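Adenosine deaminase (Burkholderia ambifaria, PDB 4GXW) binds zinc and is a hydrolase of the adenosine and AMP deaminase family, probably acting as an adenosine or adenine deaminase. Local coordinates at residues Y67-K72 against T267-L272; I185-R190 against K201-A206; H241-V246 against E282-R287. One frame throughout, in Å; residues are numbered along the deposited sequence.

Contact 1 (Y67-K72 against T267-L272)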
loop_
_atom_site.group_PDB
_atom_site.type_symbol
_atom_site.label_atom_id
_atom_site.label_comp_id
_atom_site.label_asym_id
_atom_site.label_seq_id
_atom_site.Cartn_x
_atom_site.Cartn_y
_atom_site.Cartn_z
ATOM N N TYR A 67 17.387 5.133 -4.556
ATOM C CA TYR A 67 16.905 3.779 -4.846
ATOM C C TYR A 67 17.657 2.665 -4.118
ATOM O O TYR A 67 17.323 1.489 -4.263
ATOM C CB TYR A 67 16.897 3.514 -6.359
ATOM C CG TYR A 67 15.648 4.032 -7.046
ATOM C CD1 TYR A 67 15.529 5.371 -7.392
ATOM C CD2 TYR A 67 14.581 3.185 -7.331
ATOM C CE1 TYR A 67 14.392 5.853 -8.012
ATOM C CE2 TYR A 67 13.433 3.656 -7.954
ATOM C CZ TYR A 67 13.343 4.995 -8.286
ATOM O OH TYR A 67 12.215 5.491 -8.897
ATOM N N ALA A 68 18.666 3.035 -3.336
ATOM C CA ALA A 68 19.383 2.060 -2.520
ATOM C C ALA A 68 18.537 1.645 -1.321
ATOM O O ALA A 68 18.025 2.493 -0.587
ATOM C CB ALA A 68 20.716 2.626 -2.057
ATOM N N ARG A 69 18.394 0.337 -1.134
ATOM C CA ARG A 69 17.589 -0.210 -0.050
ATOM C C ARG A 69 18.461 -1.078 0.856
ATOM O O ARG A 69 18.700 -2.254 0.565
ATOM C CB ARG A 69 16.423 -1.016 -0.624
ATOM C CG ARG A 69 15.464 -1.575 0.409
ATOM C CD ARG A 69 14.747 -0.470 1.156
ATOM N NE ARG A 69 13.668 -1.009 1.976
ATOM C CZ ARG A 69 12.849 -0.272 2.720
ATOM N NH1 ARG A 69 12.983 1.047 2.750
ATOM N NH2 ARG A 69 11.889 -0.855 3.428
ATOM N N GLY A 70 18.931 -0.486 1.953
ATOM C CA GLY A 70 19.911 -1.120 2.821
ATOM C C GLY A 70 19.335 -1.922 3.974
ATOM O O GLY A 70 18.123 -2.120 4.058
ATOM N N GLU A 71 20.209 -2.369 4.876
ATOM C CA GLU A 71 19.836 -3.335 5.914
ATOM C C GLU A 71 19.069 -2.740 7.104
ATOM O O GLU A 71 18.157 -3.374 7.638
ATOM C CB GLU A 71 21.067 -4.116 6.388
ATOM C CG GLU A 71 22.198 -3.241 6.892
ATOM C CD GLU A 71 23.423 -4.035 7.299
ATOM O OE1 GLU A 71 23.267 -5.160 7.820
ATOM O OE2 GLU A 71 24.545 -3.530 7.096
ATOM N N LYS A 72 19.443 -1.535 7.524
ATOM C CA LYS A 72 18.648 -0.783 8.491
ATOM C C LYS A 72 18.046 0.409 7.764
ATOM O O LYS A 72 18.356 1.554 8.096
ATOM C CB LYS A 72 19.520 -0.269 9.639
ATOM C CG LYS A 72 20.081 -1.327 10.568
ATOM C CD LYS A 72 20.512 -0.683 11.879
ATOM C CE LYS A 72 21.124 -1.685 12.840
ATOM N NZ LYS A 72 22.560 -1.908 12.543
ATOM N N THR A 267 7.664 -5.195 4.369
ATOM C CA THR A 267 8.881 -4.401 4.232
ATOM C C THR A 267 8.845 -3.049 4.957
ATOM O O THR A 267 9.653 -2.177 4.638
ATOM C CB THR A 267 9.208 -4.158 2.749
ATOM O OG1 THR A 267 8.081 -3.550 2.103
ATOM C CG2 THR A 267 9.525 -5.481 2.064
ATOM N N ASN A 268 7.936 -2.870 5.919
ATOM C CA ASN A 268 7.861 -1.614 6.667
ATOM C C ASN A 268 9.242 -1.159 7.142
ATOM O O ASN A 268 9.943 -1.903 7.826
ATOM C CB ASN A 268 6.925 -1.776 7.858
ATOM C CG ASN A 268 6.824 -0.515 8.700
ATOM O OD1 ASN A 268 7.375 -0.446 9.800
ATOM N ND2 ASN A 268 6.112 0.490 8.186
ATOM N N SER A 269 9.642 0.053 6.759
ATOM C CA SER A 269 11.005 0.504 7.020
ATOM C C SER A 269 11.296 0.660 8.506
ATOM O O SER A 269 12.405 0.352 8.957
ATOM C CB SER A 269 11.294 1.827 6.310
ATOM O OG SER A 269 11.140 1.709 4.909
ATOM N N TYR A 270 10.321 1.175 9.252
ATOM C CA TYR A 270 10.522 1.413 10.675
ATOM C C TYR A 270 10.955 0.140 11.399
ATOM O O TYR A 270 11.935 0.157 12.150
ATOM C CB TYR A 270 9.266 2.022 11.322
ATOM C CG TYR A 270 9.379 2.175 12.830
ATOM C CD1 TYR A 270 10.051 3.253 13.404
ATOM C CD2 TYR A 270 8.816 1.231 13.680
ATOM C CE1 TYR A 270 10.152 3.372 14.790
ATOM C CE2 TYR A 270 8.915 1.342 15.051
ATOM C CZ TYR A 270 9.579 2.411 15.598
ATOM O OH TYR A 270 9.657 2.521 16.962
ATOM N N TYR A 271 10.235 -0.959 11.191
ATOM C CA TYR A 271 10.600 -2.187 11.894
ATOM C C TYR A 271 11.907 -2.798 11.397
ATOM O O TYR A 271 12.652 -3.356 12.193
ATOM C CB TYR A 271 9.445 -3.209 11.945
ATOM C CG TYR A 271 8.374 -2.794 12.936
ATOM C CD1 TYR A 271 8.671 -2.672 14.290
ATOM C CD2 TYR A 271 7.078 -2.505 12.521
ATOM C CE1 TYR A 271 7.712 -2.265 15.209
ATOM C CE2 TYR A 271 6.106 -2.101 13.433
ATOM C CZ TYR A 271 6.429 -1.982 14.775
ATOM O OH TYR A 271 5.471 -1.579 15.675
ATOM N N LEU A 272 12.194 -2.675 10.102
ATOM C CA LEU A 272 13.484 -3.136 9.574
ATOM C C LEU A 272 14.647 -2.365 10.194
ATOM O O LEU A 272 15.724 -2.914 10.429
ATOM C CB LEU A 272 13.529 -2.999 8.046
ATOM C CG LEU A 272 12.809 -4.084 7.241
ATOM C CD1 LEU A 272 12.655 -3.675 5.784
ATOM C CD2 LEU A 272 13.592 -5.374 7.343
#
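Arg69 meets Ser269 end-on. Both terminal nitrogens of its guanidinium group converge on one hydroxyl oxygen. Arg69 NH1 donates to Ser269 OG at 2.9 Å, and Arg69 NH2 donates to the same Ser269 OG at 3.1 Å. The N-H...O angles are 148° and 140°, so both bonds are bent, as a fork onto a single atom requires. Ser269 OG lies close to the guanidinium plane. Thr267 O lies at the same flat group's edge, 2.9 Å from Arg69 NH2. The angle there is too poor for a hydrogen bond, but the carbonyl still sets its negative end beside the charged group. Leu272 adds an apolar neighbour, with Leu272 CD1 3.8 Å from Arg69 NH2.

The arginine chain leaves the backbone with CG anti to N (chi1 -177°). It bends at chi2 and then runs extended to the guanidinium. Ser269 is the first residue of helix 269-274. Asn268 is its N-cap: Asn268 OD1 accepts from Tyr271 N at 3.2 Å. This bond ties the start of the helix together beside the serine that Arg69 holds. Beyond the fork, the backbone of Glu71 and Lys72 passes close to the carbonyl of Leu272.

Thr267 OG1 is hydrogen-bonded to His306 ND1. The side chains of Arg69 and Ser269 also touch His306, in helix 303-306. Thr267 and Asp301, a zinc ligand, have side chains about 5 Å apart.

The loop after helix 62-67 is therefore held to the start of helix 269-274 mainly through one buried arginine. Ser269 OG accepts two N-H groups, and the nearby carbonyl of Thr267 would be expected to favour the positive charge in this buried setting.

Contact 2 (I185-R190 against K201-A206)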
loop_
_atom_site.group_PDB
_atom_site.type_symbol
_atom_site.label_atom_id
_atom_site.label_comp_id
_atom_site.label_asym_id
_atom_site.label_seq_id
_atom_site.Cartn_x
_atom_site.Cartn_y
_atom_site.Cartn_z
ATOM N N ILE A 185 -10.496 8.987 0.829
ATOM C CA ILE A 185 -9.269 9.627 1.290
ATOM C C ILE A 185 -8.483 8.756 2.250
ATOM O O ILE A 185 -9.026 7.852 2.892
ATOM C CB ILE A 185 -9.516 11.009 1.965
ATOM C CG1 ILE A 185 -10.343 10.849 3.247
ATOM C CG2 ILE A 185 -10.151 11.985 0.998
ATOM C CD1 ILE A 185 -10.241 12.047 4.171
ATOM N N GLY A 186 -7.198 9.070 2.349
ATOM C CA GLY A 186 -6.314 8.488 3.343
ATOM C C GLY A 186 -5.508 9.580 4.037
ATOM O O GLY A 186 -5.731 10.776 3.795
ATOM N N ILE A 187 -4.585 9.184 4.913
ATOM C CA ILE A 187 -3.665 10.125 5.556
ATOM C C ILE A 187 -2.324 9.432 5.751
ATOM O O ILE A 187 -2.273 8.286 6.202
ATOM C CB ILE A 187 -4.220 10.690 6.895
ATOM C CG1 ILE A 187 -3.297 11.777 7.440
ATOM C CG2 ILE A 187 -4.414 9.594 7.948
ATOM C CD1 ILE A 187 -3.936 12.604 8.551
ATOM N N ASP A 188 -1.246 10.110 5.380
ATOM C CA ASP A 188 0.087 9.528 5.490
ATOM C C ASP A 188 1.156 10.601 5.729
ATOM O O ASP A 188 0.829 11.717 6.143
ATOM C CB ASP A 188 0.396 8.626 4.281
ATOM C CG ASP A 188 0.210 9.331 2.945
ATOM O OD1 ASP A 188 0.681 10.470 2.783
ATOM O OD2 ASP A 188 -0.416 8.735 2.037
ATOM N N TYR A 189 2.409 10.259 5.439
ATOM C CA TYR A 189 3.610 10.987 5.863
ATOM C C TYR A 189 3.898 10.773 7.360
ATOM O O TYR A 189 3.312 9.867 7.963
ATOM C CB TYR A 189 3.625 12.446 5.390
ATOM C CG TYR A 189 4.068 12.613 3.941
ATOM C CD1 TYR A 189 5.408 12.484 3.595
ATOM C CD2 TYR A 189 3.164 12.909 2.928
ATOM C CE1 TYR A 189 5.838 12.641 2.295
ATOM C CE2 TYR A 189 3.598 13.078 1.604
ATOM C CZ TYR A 189 4.940 12.927 1.306
ATOM O OH TYR A 189 5.413 13.100 0.018
ATOM N N ARG A 190 4.800 11.545 7.964
ATOM C CA ARG A 190 5.307 11.169 9.287
ATOM C C ARG A 190 4.240 11.301 10.371
ATOM O O ARG A 190 3.690 12.376 10.571
ATOM C CB ARG A 190 6.553 11.983 9.648
ATOM C CG ARG A 190 7.306 11.482 10.881
ATOM C CD ARG A 190 8.588 12.281 11.122
ATOM N NE ARG A 190 9.287 11.870 12.342
ATOM C CZ ARG A 190 9.266 12.549 13.485
ATOM N NH1 ARG A 190 9.930 12.098 14.544
ATOM N NH2 ARG A 190 8.578 13.682 13.572
ATOM N N LYS A 201 -11.748 17.400 10.764
ATOM C CA LYS A 201 -12.627 18.121 9.850
ATOM C C LYS A 201 -12.647 17.521 8.444
ATOM O O LYS A 201 -13.716 17.362 7.837
ATOM C CB LYS A 201 -12.247 19.600 9.810
ATOM C CG LYS A 201 -13.282 20.491 9.163
ATOM C CD LYS A 201 -12.922 21.959 9.354
ATOM C CE LYS A 201 -13.837 22.849 8.562
ATOM N NZ LYS A 201 -13.371 24.242 8.709
ATOM N N ALA A 202 -11.472 17.170 7.938
ATOM C CA ALA A 202 -11.383 16.597 6.608
ATOM C C ALA A 202 -12.100 15.258 6.542
ATOM O O ALA A 202 -12.758 14.950 5.544
ATOM C CB ALA A 202 -9.929 16.445 6.197
ATOM N N TYR A 203 -11.975 14.461 7.602
ATOM C CA TYR A 203 -12.658 13.166 7.646
ATOM C C TYR A 203 -14.172 13.333 7.710
ATOM O O TYR A 203 -14.899 12.643 6.987
ATOM C CB TYR A 203 -12.100 12.263 8.769
ATOM C CG TYR A 203 -10.825 11.577 8.323
ATOM C CD1 TYR A 203 -9.608 12.251 8.325
ATOM C CD2 TYR A 203 -10.849 10.277 7.850
ATOM C CE1 TYR A 203 -8.448 11.632 7.872
ATOM C CE2 TYR A 203 -9.699 9.658 7.395
ATOM C CZ TYR A 203 -8.509 10.342 7.408
ATOM O OH TYR A 203 -7.374 9.715 6.940
ATOM N N ARG A 204 -14.642 14.266 8.538
ATOM C CA ARG A 204 -16.067 14.590 8.577
ATOM C C ARG A 204 -16.571 14.989 7.197
ATOM O O ARG A 204 -17.603 14.500 6.724
ATOM C CB ARG A 204 -16.336 15.749 9.540
ATOM C CG ARG A 204 -17.791 16.226 9.537
ATOM C CD ARG A 204 -17.910 17.626 10.100
ATOM N NE ARG A 204 -17.339 18.621 9.194
ATOM C CZ ARG A 204 -17.330 19.929 9.430
ATOM N NH1 ARG A 204 -17.849 20.408 10.556
ATOM N NH2 ARG A 204 -16.793 20.757 8.545
ATOM N N ASP A 205 -15.832 15.873 6.540
ATOM C CA ASP A 205 -16.243 16.366 5.234
ATOM C C ASP A 205 -16.234 15.249 4.192
ATOM O O ASP A 205 -17.136 15.184 3.357
ATOM C CB ASP A 205 -15.330 17.510 4.769
ATOM C CG ASP A 205 -15.546 18.797 5.537
ATOM O OD1 ASP A 205 -16.441 18.871 6.404
ATOM O OD2 ASP A 205 -14.813 19.762 5.239
ATOM N N ALA A 206 -15.229 14.376 4.222
ATOM C CA ALA A 206 -15.148 13.302 3.230
ATOM C C ALA A 206 -16.336 12.363 3.350
ATOM O O ALA A 206 -16.964 12.015 2.345
ATOM C CB ALA A 206 -13.843 12.536 3.377
#
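Ile185 stands over the face of the Tyr203 ring. Its terminal methyl, Ile185 CD1, lies 3.9 Å from the ring centroid and only 4° off the ring normal, so this is a well-centred CH-pi contact. The two side chains cross obliquely. The same methyl also reaches one helical turn along, where Ile185 CD1 is 3.7 Å from Ala206 CB. One branch of the isoleucine thus fills the angle between the tyrosine ring and the alanine methyl. Its CG1 sits between the backbone N and the carbonyl carbon (chi1 64°), and the chain then extends toward the helix.

Ile187, the next residue on this side of the strand, meets the far end of the ring. It crosses Tyr203 at about a right angle. Its CG2 branch does the touching: Ile187 CG2 is 3.1 Å from Tyr203 OH, a tight approach. Between the two isoleucines, the backbone of Gly186 passes the phenol, with Gly186 C 3.5 Å from Tyr203 OH. The hydroxyl does not bond to this strand. Its hydrogen bond goes to Thr214 O on the neighbouring strand 212-217, which ties the end of the ring to the sheet.

Strand and helix run nearly antiparallel, at 164°, with their axes 9.9 Å apart at closest approach. Small Ala202 and Ala206 face the strand, while Tyr203 bridges the gap with its length. Met174 of helix 164-176 also touches Ile185, and Ile158 of strand 151-159 touches both Ile187 and Tyr203.

This is the strand-to-helix interface of a beta-alpha-beta unit, formed by strand 184-188, helix 200-208 and strand 212-217. Such units build the TIM-barrel fold of this family, and strand 212-217 carries the zinc ligand His216.

Contact 3 (H241-V246 against E282-R287)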
loop_
_atom_site.group_PDB
_atom_site.type_symbol
_atom_site.label_atom_id
_atom_site.label_comp_id
_atom_site.label_asym_id
_atom_site.label_seq_id
_atom_site.Cartn_x
_atom_site.Cartn_y
_atom_site.Cartn_z
ATOM N N HIS A 241 -1.572 -0.090 8.271
ATOM C CA HIS A 241 -0.585 -0.544 9.256
ATOM C C HIS A 241 -1.281 -1.046 10.525
ATOM O O HIS A 241 -1.669 -2.214 10.611
ATOM C CB HIS A 241 0.492 0.505 9.568
ATOM C CG HIS A 241 1.330 0.905 8.387
ATOM N ND1 HIS A 241 2.056 0.002 7.635
ATOM C CD2 HIS A 241 1.572 2.126 7.849
ATOM C CE1 HIS A 241 2.712 0.654 6.688
ATOM N NE2 HIS A 241 2.436 1.944 6.797
ATOM N N GLY A 242 -1.461 -0.169 11.501
ATOM C CA GLY A 242 -2.151 -0.520 12.727
ATOM C C GLY A 242 -1.371 -1.348 13.722
ATOM O O GLY A 242 -1.952 -1.823 14.686
ATOM N N TYR A 243 -0.056 -1.469 13.537
ATOM C CA TYR A 243 0.744 -2.489 14.233
ATOM C C TYR A 243 0.655 -2.449 15.749
ATOM O O TYR A 243 0.574 -3.497 16.402
ATOM C CB TYR A 243 2.225 -2.435 13.805
ATOM C CG TYR A 243 2.381 -2.490 12.313
ATOM C CD1 TYR A 243 1.845 -3.547 11.583
ATOM C CD2 TYR A 243 3.033 -1.481 11.621
ATOM C CE1 TYR A 243 1.948 -3.586 10.204
ATOM C CE2 TYR A 243 3.156 -1.518 10.242
ATOM C CZ TYR A 243 2.599 -2.570 9.539
ATOM O OH TYR A 243 2.671 -2.622 8.164
ATOM N N THR A 244 0.692 -1.252 16.320
ATOM C CA THR A 244 0.744 -1.150 17.775
ATOM C C THR A 244 -0.562 -1.547 18.473
ATOM O O THR A 244 -0.609 -1.624 19.698
ATOM C CB THR A 244 1.190 0.247 18.216
ATOM O OG1 THR A 244 0.327 1.220 17.625
ATOM C CG2 THR A 244 2.633 0.519 17.765
ATOM N N ILE A 245 -1.610 -1.814 17.699
ATOM C CA ILE A 245 -2.859 -2.303 18.282
ATOM C C ILE A 245 -2.642 -3.606 19.057
ATOM O O ILE A 245 -3.399 -3.905 19.977
ATOM C CB ILE A 245 -3.979 -2.464 17.218
ATOM C CG1 ILE A 245 -5.354 -2.517 17.888
ATOM C CG2 ILE A 245 -3.736 -3.679 16.343
ATOM C CD1 ILE A 245 -6.481 -2.843 16.936
ATOM N N VAL A 246 -1.589 -4.355 18.726
ATOM C CA VAL A 246 -1.305 -5.601 19.438
ATOM C C VAL A 246 -1.002 -5.353 20.914
ATOM O O VAL A 246 -1.067 -6.280 21.724
ATOM C CB VAL A 246 -0.154 -6.411 18.805
ATOM C CG1 VAL A 246 -0.454 -6.712 17.342
ATOM C CG2 VAL A 246 1.173 -5.674 18.958
ATOM N N GLU A 282 10.741 -12.314 13.904
ATOM C CA GLU A 282 10.138 -12.827 15.130
ATOM C C GLU A 282 9.294 -11.811 15.897
ATOM O O GLU A 282 8.251 -12.162 16.459
ATOM C CB GLU A 282 11.234 -13.357 16.049
ATOM C CG GLU A 282 11.836 -14.658 15.578
ATOM C CD GLU A 282 10.843 -15.790 15.653
ATOM O OE1 GLU A 282 10.165 -15.908 16.702
ATOM O OE2 GLU A 282 10.728 -16.551 14.668
ATOM N N ARG A 283 9.745 -10.559 15.917
ATOM C CA ARG A 283 9.156 -9.553 16.800
ATOM C C ARG A 283 8.290 -8.514 16.103
ATOM O O ARG A 283 7.714 -7.641 16.757
ATOM C CB ARG A 283 10.240 -8.852 17.610
ATOM C CG ARG A 283 10.881 -9.743 18.658
ATOM C CD ARG A 283 9.832 -10.400 19.554
ATOM N NE ARG A 283 8.952 -9.415 20.180
ATOM C CZ ARG A 283 9.207 -8.817 21.340
ATOM N NH1 ARG A 283 10.318 -9.103 22.005
ATOM N NH2 ARG A 283 8.354 -7.926 21.835
ATOM N N HIS A 284 8.192 -8.601 14.782
ATOM C CA HIS A 284 7.302 -7.725 14.038
ATOM C C HIS A 284 5.862 -7.936 14.507
ATOM O O HIS A 284 5.358 -9.051 14.462
ATOM C CB HIS A 284 7.400 -8.050 12.556
ATOM C CG HIS A 284 6.964 -6.940 11.659
ATOM N ND1 HIS A 284 5.738 -6.319 11.776
ATOM C CD2 HIS A 284 7.588 -6.350 10.613
ATOM C CE1 HIS A 284 5.629 -5.392 10.842
ATOM N NE2 HIS A 284 6.739 -5.389 10.125
ATOM N N PRO A 285 5.190 -6.864 14.953
ATOM C CA PRO A 285 3.816 -7.032 15.445
ATOM C C PRO A 285 2.857 -7.627 14.422
ATOM O O PRO A 285 1.881 -8.273 14.811
ATOM C CB PRO A 285 3.386 -5.607 15.795
ATOM C CG PRO A 285 4.654 -4.899 16.101
ATOM C CD PRO A 285 5.699 -5.499 15.185
ATOM N N MET A 286 3.113 -7.410 13.132
ATOM C CA MET A 286 2.290 -7.995 12.076
ATOM C C MET A 286 2.130 -9.504 12.262
ATOM O O MET A 286 1.056 -10.058 12.011
ATOM C CB MET A 286 2.889 -7.690 10.696
ATOM C CG MET A 286 2.146 -8.301 9.513
ATOM S SD MET A 286 3.025 -8.083 7.945
ATOM C CE MET A 286 4.447 -9.132 8.209
ATOM N N ARG A 287 3.190 -10.161 12.721
ATOM C CA ARG A 287 3.183 -11.613 12.882
ATOM C C ARG A 287 2.079 -12.085 13.839
ATOM O O ARG A 287 1.538 -13.186 13.675
ATOM C CB ARG A 287 4.558 -12.087 13.375
ATOM C CG ARG A 287 4.774 -13.588 13.367
ATOM C CD ARG A 287 6.063 -13.957 14.101
ATOM N NE ARG A 287 6.388 -15.367 13.919
ATOM C CZ ARG A 287 7.232 -15.809 12.994
ATOM N NH1 ARG A 287 7.475 -17.109 12.876
ATOM N NH2 ARG A 287 7.839 -14.941 12.193
#
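The ring of Tyr243 is covered on both faces. On one face His284 comes in edge-on, its CE1 over the rim, in a T-shaped (edge-to-face) pair. The ring centroids of Tyr243 and His284 are 5.4 Å apart and the planes stand at 87°. On the opposite face lies His241 CA, also toward the rim. At the end of the ring, Tyr243 OH shares a hydrogen bond of 2.7 Å with His241 ND1, in the plane of the imidazole. Tyr243 OH also accepts from Val265 N.

His284 is fixed in turn by its own chain, because Met286 N donates to His284 ND1 at 3.1 Å. Met286 CB touches the Tyr243 ring obliquely.

Nearer the backbone the contact is apolar. Pro285 CB lies 3.9 Å from Tyr243 CB, and Val246 CG2 also lies 3.9 Å from Pro285 CB. Val246 and Pro285 cross at about a right angle.

The 3-10 turn that follows strand 238-239 is packed against the segment after helix 280-283. The contact lies beside the zinc site of a TIM-barrel amidohydrolase: the side chain of Tyr243 is about 8 Å from the zinc ion, and the His241 ring meets those of the zinc ligands His35 and His216.

From the N terminus, the chain first passes 67-72, in the loop before helix 77-87. Contact 1 closes only at 267-272, after a long excursion of 194 residues through most of the barrel strands. Contact 2 lies wholly within that excursion and spans just ten residues, joining a strand to the helix that follows it. Contact 3 opens later, at 241-246, and closes at 282-287, so it crosses contact 1. These two also touch in space: Tyr271 packs against Tyr243, His284 and Pro285. Contacts 1 and 3 thus join loops around helix 269-274 near the zinc site, while contact 2 stands apart, its centre 23 to 26 Å from theirs.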